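PEPTIDE N-myristoyltransferase (Saccharomyces cerevisiae, PDB 1IIC) catalyses transfer of myristate from myristoyl-CoA to the N-terminal glycine of substrate proteins and peptides. Local coordinates at residues L252-I255 and E259-E262; K92-K97 and F261-I266. One frame throughout, in Å; residues are numbered along the deposited sequence.

The chain first passes through the turn at 92-97, which follows helix 84-91. It then runs on through the rest of the N-terminal family region and into the C-terminal one before forming strand 252-254. A short link leads from there to helix 258-265. Contact 1 closes this short strand-to-helix connection. Contact 2 closes a far longer loop, with 163 residues between its segments, by bringing 92-97 against the same helix. The short loop is nested within the long one, and the helix segments share F261 and E262. E260 of contact 1 touches P94 of contact 2. Together they join the strand, the helix and the turn, so parts of the N- and C-terminal family regions meet here.

Contact 1 of 2, residues L252-I255 and E259-E262; sequences LIQI and EEFE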
loop_
_atom_site.group_PDB
_atom_site.type_symbol
_atom_site.label_atom_id
_atom_site.label_comp_id
_atom_site.label_asym_id
_atom_site.label_seq_id
_atom_site.Cartn_x
_atom_site.Cartn_y
_atom_site.Cartn_z
ATOM N N LEU A 252 3.239 -9.562 10.378
ATOM C CA LEU A 252 2.505 -8.287 10.383
ATOM C C LEU A 252 1.431 -8.338 9.297
ATOM O O LEU A 252 1.738 -8.318 8.102
ATOM C CB LEU A 252 3.441 -7.108 10.108
ATOM C CG LEU A 252 2.757 -5.734 10.134
ATOM C CD1 LEU A 252 2.222 -5.452 11.539
ATOM C CD2 LEU A 252 3.749 -4.652 9.721
ATOM N N ILE A 253 0.171 -8.386 9.716
ATOM C CA ILE A 253 -0.934 -8.482 8.772
ATOM C C ILE A 253 -2.155 -7.706 9.243
ATOM O O ILE A 253 -2.239 -7.313 10.400
ATOM C CB ILE A 253 -1.399 -9.962 8.608
ATOM C CG1 ILE A 253 -1.958 -10.470 9.943
ATOM C CG2 ILE A 253 -0.245 -10.846 8.160
ATOM C CD1 ILE A 253 -2.478 -11.899 9.914
ATOM N N GLN A 254 -3.095 -7.493 8.330
ATOM C CA GLN A 254 -4.347 -6.842 8.672
ATOM C C GLN A 254 -5.290 -8.029 8.757
ATOM O O GLN A 254 -5.346 -8.848 7.841
ATOM C CB GLN A 254 -4.851 -5.896 7.572
ATOM C CG GLN A 254 -6.039 -5.046 8.051
ATOM C CD GLN A 254 -6.944 -4.533 6.936
ATOM O OE1 GLN A 254 -6.477 -4.106 5.879
ATOM N NE2 GLN A 254 -8.252 -4.556 7.182
ATOM N N ILE A 255 -6.016 -8.135 9.861
ATOM C CA ILE A 255 -6.952 -9.229 10.039
ATOM C C ILE A 255 -8.314 -8.773 9.562
ATOM O O ILE A 255 -9.075 -8.156 10.303
ATOM C CB ILE A 255 -7.005 -9.659 11.510
ATOM C CG1 ILE A 255 -5.623 -10.174 11.924
ATOM C CG2 ILE A 255 -8.046 -10.742 11.706
ATOM C CD1 ILE A 255 -5.501 -10.557 13.374
ATOM N N GLU A 259 -16.516 -9.007 5.621
ATOM C CA GLU A 259 -17.086 -7.786 5.077
ATOM C C GLU A 259 -15.989 -6.889 4.508
ATOM O O GLU A 259 -16.062 -6.467 3.360
ATOM C CB GLU A 259 -17.865 -7.060 6.173
ATOM C CG GLU A 259 -18.458 -5.745 5.751
ATOM C CD GLU A 259 -19.254 -5.108 6.868
ATOM O OE1 GLU A 259 -18.791 -5.177 8.032
ATOM O OE2 GLU A 259 -20.330 -4.539 6.584
ATOM N N GLU A 260 -14.974 -6.606 5.317
ATOM C CA GLU A 260 -13.862 -5.771 4.866
ATOM C C GLU A 260 -13.221 -6.413 3.651
ATOM O O GLU A 260 -12.953 -5.752 2.659
ATOM C CB GLU A 260 -12.816 -5.627 5.972
ATOM C CG GLU A 260 -13.333 -4.872 7.173
ATOM C CD GLU A 260 -12.381 -4.900 8.351
ATOM O OE1 GLU A 260 -12.601 -4.125 9.306
ATOM O OE2 GLU A 260 -11.424 -5.698 8.331
ATOM N N PHE A 261 -12.995 -7.718 3.734
ATOM C CA PHE A 261 -12.373 -8.451 2.642
ATOM C C PHE A 261 -13.136 -8.279 1.345
ATOM O O PHE A 261 -12.549 -7.992 0.299
ATOM C CB PHE A 261 -12.283 -9.939 2.971
ATOM C CG PHE A 261 -11.511 -10.730 1.954
ATOM C CD1 PHE A 261 -10.138 -10.920 2.097
ATOM C CD2 PHE A 261 -12.144 -11.235 0.822
ATOM C CE1 PHE A 261 -9.405 -11.602 1.118
ATOM C CE2 PHE A 261 -11.419 -11.915 -0.160
ATOM C CZ PHE A 261 -10.050 -12.097 -0.012
ATOM N N GLU A 262 -14.449 -8.458 1.404
ATOM C CA GLU A 262 -15.268 -8.328 0.209
ATOM C C GLU A 262 -15.263 -6.904 -0.343
ATOM O O GLU A 262 -15.170 -6.693 -1.551
ATOM C CB GLU A 262 -16.701 -8.778 0.508
ATOM C CG GLU A 262 -17.622 -8.648 -0.674
ATOM C CD GLU A 262 -18.893 -9.461 -0.511
ATOM O OE1 GLU A 262 -19.781 -9.351 -1.385
ATOM O OE2 GLU A 262 -18.999 -10.210 0.486
#
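Q254 places CG trans to its backbone N (chi1 -170°) and stays extended beyond it, while E260 turns CG to the side of its own backbone N (chi1 -66°) and then runs straight. The two long side chains meet obliquely. Their closest atoms are NE2 of Q254 and OE2 of E260, 3.6 Å apart. This is too long to count as a hydrogen bond. The amide and carboxylate planes are turned 60° against each other, so the groups do not stack flat. The approach of an amide NH2 to a carboxylate oxygen is still likely to be mildly attractive.

The same OE2 lies 3.9 Å from the backbone O of I255. That approach of two oxygens offers no bond. The side chain of I255 starts away from the helix and packs on T122 and Q129. OE2 is hydrogen-bonded to the chain next to the segments, which limits how the carboxylate can turn.

The backbones stay well apart, with CA of I255 and CA of F261 9.2 Å from each other. Q254 is buried and also packs on V121 and E134. The backbone N of E260 bonds to OG1 of T257, as expected near a helix N terminus. The contact belongs to a short strand-to-helix connection, in which strand 252-254, paired antiparallel with strand 112-125, leads through a brief link into helix 258-265.

Contact 2 of 2, residues K92-K97 and F261-I266; sequences KSPGWK and FEHNFI
A type II beta turn from S93 to W96, in the loop after helix 84-91, packs against the side of helix 258-265. The turn is closed by W96 N bonding to S93 O. G95 takes a positive phi (98°), where a side chain would strike the preceding carbonyl oxygen.

H263 does most of the work from the helix. Its CG is trans to the backbone N (chi1 168°), which carries the imidazole out to the turn. The backbone O of K92 sits over one ring face, 3.1 Å above the plane and displaced toward the rim. Its nearest ring atom is CE1 of H263, at 3.2 Å. NE2 is also close to this oxygen, but the angle is poor for a bond. That nitrogen instead donates to W89 O of helix 84-91, and this bond limits rotation of the ring.

S93 and P94 meet the histidine obliquely. CA of S93 comes to 3.4 Å from CD2 of H263, and CB of S93 is also near CD2. With an alanine here in place of H263 the imidazole goes, which is likely to leave W89 O without this donor and open a gap beneath K92 and S93.

W89 NE1 bonds to N264 O, a second polar tie between helices 84-91 and 258-265. The amine of K92 leads off to a salt bridge with D54. P94 lies beside the stem of the histidine, with CD of P94 3.9 Å from CB of H263.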
loop_
_atom_site.group_PDB
_atom_site.type_symbol
_atom_site.label_atom_id
_atom_site.label_comp_id
_atom_site.label_asym_id
_atom_site.label_seq_id
_atom_site.Cartn_x
_atom_site.Cartn_y
_atom_site.Cartn_z
ATOM N N LYS A 92 -13.796 4.261 1.855
ATOM C CA LYS A 92 -15.095 3.808 2.335
ATOM C C LYS A 92 -15.164 2.341 2.721
ATOM O O LYS A 92 -16.148 1.671 2.440
ATOM C CB LYS A 92 -16.178 4.125 1.302
ATOM C CG LYS A 92 -16.379 5.612 1.085
ATOM C CD LYS A 92 -17.337 5.882 -0.055
ATOM C CE LYS A 92 -18.735 5.397 0.258
ATOM N NZ LYS A 92 -19.627 5.630 -0.916
ATOM N N SER A 93 -14.110 1.833 3.347
ATOM C CA SER A 93 -14.128 0.457 3.802
ATOM C C SER A 93 -15.032 0.501 5.039
ATOM O O SER A 93 -15.142 1.541 5.691
ATOM C CB SER A 93 -12.720 -0.002 4.179
ATOM O OG SER A 93 -12.200 0.768 5.246
ATOM N N PRO A 94 -15.701 -0.614 5.371
ATOM C CA PRO A 94 -16.591 -0.646 6.540
ATOM C C PRO A 94 -15.962 -0.120 7.825
ATOM O O PRO A 94 -14.829 -0.475 8.170
ATOM C CB PRO A 94 -16.978 -2.121 6.641
ATOM C CG PRO A 94 -15.822 -2.824 6.008
ATOM C CD PRO A 94 -15.547 -1.962 4.803
ATOM N N GLY A 95 -16.709 0.730 8.526
ATOM C CA GLY A 95 -16.222 1.307 9.768
ATOM C C GLY A 95 -15.643 2.704 9.593
ATOM O O GLY A 95 -15.261 3.351 10.571
ATOM N N TRP A 96 -15.581 3.177 8.350
ATOM C CA TRP A 96 -15.030 4.497 8.073
ATOM C C TRP A 96 -15.900 5.594 8.651
ATOM O O TRP A 96 -17.086 5.389 8.886
ATOM C CB TRP A 96 -14.884 4.728 6.568
ATOM C CG TRP A 96 -16.180 4.870 5.825
ATOM C CD1 TRP A 96 -17.001 3.861 5.406
ATOM C CD2 TRP A 96 -16.785 6.092 5.375
ATOM N NE1 TRP A 96 -18.071 4.377 4.718
ATOM C CE2 TRP A 96 -17.965 5.744 4.685
ATOM C CE3 TRP A 96 -16.441 7.450 5.489
ATOM C CZ2 TRP A 96 -18.811 6.706 4.107
ATOM C CZ3 TRP A 96 -17.285 8.408 4.914
ATOM C CH2 TRP A 96 -18.454 8.026 4.232
ATOM N N LYS A 97 -15.298 6.753 8.894
ATOM C CA LYS A 97 -16.027 7.908 9.417
ATOM C C LYS A 97 -15.475 9.193 8.816
ATOM O O LYS A 97 -14.256 9.356 8.694
ATOM C CB LYS A 97 -15.948 7.972 10.943
ATOM C CG LYS A 97 -14.618 7.583 11.515
ATOM C CD LYS A 97 -14.581 6.097 11.831
ATOM C CE LYS A 97 -15.511 5.770 12.972
ATOM N NZ LYS A 97 -15.165 6.563 14.176
ATOM N N PHE A 261 -12.995 -7.718 3.734
ATOM C CA PHE A 261 -12.373 -8.451 2.642
ATOM C C PHE A 261 -13.136 -8.279 1.345
ATOM O O PHE A 261 -12.549 -7.992 0.299
ATOM C CB PHE A 261 -12.283 -9.939 2.971
ATOM C CG PHE A 261 -11.511 -10.730 1.954
ATOM C CD1 PHE A 261 -10.138 -10.920 2.097
ATOM C CD2 PHE A 261 -12.144 -11.235 0.822
ATOM C CE1 PHE A 261 -9.405 -11.602 1.118
ATOM C CE2 PHE A 261 -11.419 -11.915 -0.160
ATOM C CZ PHE A 261 -10.050 -12.097 -0.012
ATOM N N GLU A 262 -14.449 -8.458 1.404
ATOM C CA GLU A 262 -15.268 -8.328 0.209
ATOM C C GLU A 262 -15.263 -6.904 -0.343
ATOM O O GLU A 262 -15.170 -6.693 -1.551
ATOM C CB GLU A 262 -16.701 -8.778 0.508
ATOM C CG GLU A 262 -17.622 -8.648 -0.674
ATOM C CD GLU A 262 -18.893 -9.461 -0.511
ATOM O OE1 GLU A 262 -19.781 -9.351 -1.385
ATOM O OE2 GLU A 262 -18.999 -10.210 0.486
ATOM N N HIS A 263 -15.365 -5.919 0.536
ATOM C CA HIS A 263 -15.347 -4.536 0.074
ATOM C C HIS A 263 -14.014 -4.212 -0.601
ATOM O O HIS A 263 -13.954 -3.503 -1.609
ATOM C CB HIS A 263 -15.538 -3.568 1.240
ATOM C CG HIS A 263 -15.238 -2.147 0.878
ATOM N ND1 HIS A 263 -16.141 -1.340 0.219
ATOM C CD2 HIS A 263 -14.092 -1.431 0.974
ATOM C CE1 HIS A 263 -15.564 -0.188 -0.080
ATOM N NE2 HIS A 263 -14.320 -0.221 0.366
ATOM N N ASN A 264 -12.944 -4.752 -0.037
ATOM C CA ASN A 264 -11.605 -4.485 -0.535
ATOM C C ASN A 264 -11.221 -5.190 -1.831
ATOM O O ASN A 264 -10.391 -4.688 -2.589
ATOM C CB ASN A 264 -10.594 -4.837 0.551
ATOM C CG ASN A 264 -9.342 -4.000 0.470
ATOM O OD1 ASN A 264 -8.237 -4.498 0.675
ATOM N ND2 ASN A 264 -9.505 -2.716 0.179
ATOM N N PHE A 265 -11.825 -6.338 -2.113
ATOM C CA PHE A 265 -11.438 -7.059 -3.313
ATOM C C PHE A 265 -12.427 -7.108 -4.467
ATOM O O PHE A 265 -12.062 -7.473 -5.583
ATOM C CB PHE A 265 -10.950 -8.449 -2.907
ATOM C CG PHE A 265 -9.730 -8.401 -2.026
ATOM C CD1 PHE A 265 -9.814 -8.675 -0.670
ATOM C CD2 PHE A 265 -8.502 -7.990 -2.551
ATOM C CE1 PHE A 265 -8.702 -8.539 0.152
ATOM C CE2 PHE A 265 -7.384 -7.849 -1.733
ATOM C CZ PHE A 265 -7.484 -8.122 -0.382
ATOM N N ILE A 266 -13.673 -6.732 -4.219
ATOM C CA ILE A 266 -14.647 -6.686 -5.299
ATOM C C ILE A 266 -15.046 -5.217 -5.407
ATOM O O ILE A 266 -15.788 -4.698 -4.583
ATOM C CB ILE A 266 -15.876 -7.581 -5.008
ATOM C CG1 ILE A 266 -15.418 -9.040 -4.919
ATOM C CG2 ILE A 266 -16.933 -7.413 -6.122
ATOM C CD1 ILE A 266 -16.516 -10.025 -4.564
#